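Local coordinates for prophage Lp1 protein 11 (Lactobacillus plantarum WCFS1, PDB 3B7H), which is of unknown function but carries a Cro/C1-type helix-turn-helix domain and so probably binds DNA, perhaps as a prophage transcriptional regulator, at residues D66-F70 / P71-E75. Residues are numbered along the deposited sequence; the frame is centred on the assembly and turned at random.
Sequences DFFDF and PPYNE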
# COMPACT_ATOMS: atom_id res chain seq x y z
N ASP A 66 10.93 -1.18 -1.86
CA ASP A 66 11.91 -1.05 -0.79
C ASP A 66 11.32 -0.48 0.51
O ASP A 66 11.68 -0.94 1.62
CB ASP A 66 13.10 -0.21 -1.23
CG ASP A 66 14.09 -1.00 -2.11
OD1 ASP A 66 14.06 -2.26 -2.12
OD2 ASP A 66 14.89 -0.36 -2.81
N PHE A 67 10.40 0.47 0.38
CA PHE A 67 9.65 0.97 1.53
C PHE A 67 9.09 -0.18 2.38
O PHE A 67 9.15 -0.14 3.59
CB PHE A 67 8.50 1.90 1.08
CG PHE A 67 7.67 2.39 2.23
CD1 PHE A 67 8.04 3.52 2.92
CD2 PHE A 67 6.58 1.67 2.67
CE1 PHE A 67 7.32 3.96 4.02
CE2 PHE A 67 5.85 2.08 3.77
CZ PHE A 67 6.22 3.22 4.46
N PHE A 68 8.58 -1.21 1.74
CA PHE A 68 7.90 -2.27 2.44
C PHE A 68 8.82 -3.41 2.88
O PHE A 68 8.32 -4.44 3.32
CB PHE A 68 6.76 -2.82 1.59
CG PHE A 68 5.48 -2.02 1.68
CD1 PHE A 68 4.74 -2.01 2.85
CD2 PHE A 68 5.02 -1.28 0.60
CE1 PHE A 68 3.58 -1.29 2.95
CE2 PHE A 68 3.85 -0.55 0.71
CZ PHE A 68 3.13 -0.56 1.88
N ASP A 69 10.14 -3.22 2.79
CA ASP A 69 11.09 -4.22 3.23
C ASP A 69 11.32 -4.05 4.72
O ASP A 69 12.43 -3.72 5.15
CB ASP A 69 12.40 -4.07 2.45
CG ASP A 69 13.37 -5.24 2.64
OD1 ASP A 69 13.02 -6.27 3.30
OD2 ASP A 69 14.51 -5.11 2.10
N PHE A 70 10.26 -4.29 5.49
CA PHE A 70 10.33 -4.33 6.97
C PHE A 70 9.18 -5.15 7.47
O PHE A 70 8.19 -5.28 6.76
CB PHE A 70 10.26 -2.94 7.60
CG PHE A 70 8.92 -2.26 7.48
CD1 PHE A 70 8.07 -2.18 8.55
CD2 PHE A 70 8.54 -1.66 6.28
CE1 PHE A 70 6.85 -1.55 8.46
CE2 PHE A 70 7.33 -1.02 6.17
CZ PHE A 70 6.48 -0.94 7.26
N PRO A 71 9.31 -5.74 8.67
CA PRO A 71 8.24 -6.55 9.27
C PRO A 71 7.07 -5.71 9.72
O PRO A 71 7.28 -4.64 10.24
CB PRO A 71 8.92 -7.16 10.51
CG PRO A 71 10.39 -6.98 10.29
CD PRO A 71 10.49 -5.70 9.54
N PRO A 72 5.84 -6.19 9.56
CA PRO A 72 5.37 -7.51 9.10
C PRO A 72 5.29 -7.69 7.58
O PRO A 72 5.02 -8.80 7.12
CB PRO A 72 3.96 -7.57 9.68
CG PRO A 72 3.48 -6.15 9.60
CD PRO A 72 4.70 -5.30 9.89
N TYR A 73 5.53 -6.63 6.81
CA TYR A 73 5.19 -6.64 5.40
C TYR A 73 6.16 -7.44 4.54
O TYR A 73 5.80 -7.84 3.43
CB TYR A 73 5.09 -5.21 4.88
CG TYR A 73 3.99 -4.44 5.55
CD1 TYR A 73 4.28 -3.46 6.47
CD2 TYR A 73 2.65 -4.74 5.32
CE1 TYR A 73 3.26 -2.74 7.11
CE2 TYR A 73 1.62 -4.03 5.97
CZ TYR A 73 1.95 -3.03 6.85
OH TYR A 73 0.97 -2.31 7.52
N ASN A 74 7.36 -7.71 5.04
CA ASN A 74 8.33 -8.53 4.32
C ASN A 74 8.40 -9.96 4.82
O ASN A 74 9.37 -10.66 4.52
CB ASN A 74 9.72 -7.85 4.26
CG ASN A 74 10.45 -7.79 5.59
OD1 ASN A 74 9.93 -8.17 6.65
ND2 ASN A 74 11.68 -7.30 5.52
N GLU A 75 7.40 -10.39 5.56
CA GLU A 75 7.26 -11.80 5.90
C GLU A 75 5.85 -12.28 5.59
O GLU A 75 4.96 -11.45 5.51
CB GLU A 75 7.61 -11.99 7.37
CG GLU A 75 9.11 -11.61 7.71
CD GLU A 75 10.23 -12.55 7.11
OE1 GLU A 75 10.18 -13.79 7.37
OE2 GLU A 75 11.18 -12.04 6.42
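Tyr73 sets its ring against Phe68 with one face and against Phe70 with an edge, just where the chain leaves helix 64-67 and doubles back through a cis peptide bond before Pro72. Phe68 meets it edge-on: CD1 lies 3.7 Å from Tyr73 CG, CE1 stands over the middle of the phenol face, and the planes are 73° apart, a T-shaped pair. CG of Pro72 fills the opposite face, so the tyrosine ring lies between the edge of Phe68 and the ring of Pro72. Against Phe70 the roles reverse in an offset edge-to-face pair, the tyrosine edge presenting CD1 to Phe70 CZ at 3.4 Å. Phe70 CG sits between its own N and carbonyl carbon (chi1 69°), which lays the ring alongside Tyr73, pointing the same way.

On the polar side, Asn74 folds back over the bend. Its ND2 gives a nearly straight bond (167°) to Asp69 OD1 at 2.8 Å; the acceptor lies in the amide plane, but the amide reaches the carboxylate from its anti side. The backbone N of the same Asn74 donates to Phe70 O at 3.1 Å, from above the carbonyl plane, while Pro72 to Glu75 forms a type I turn.

His11 of helix 4-18 stacks on Phe70, Asp4 takes up Tyr73 OH, and Phe68 meets Phe68 of the second subunit. The chemistry is thus divided: aromatic edges and faces join this loop to helix 4-18 and to the second subunit, whereas the amide-carboxylate bond ties the bend together on its more exposed side.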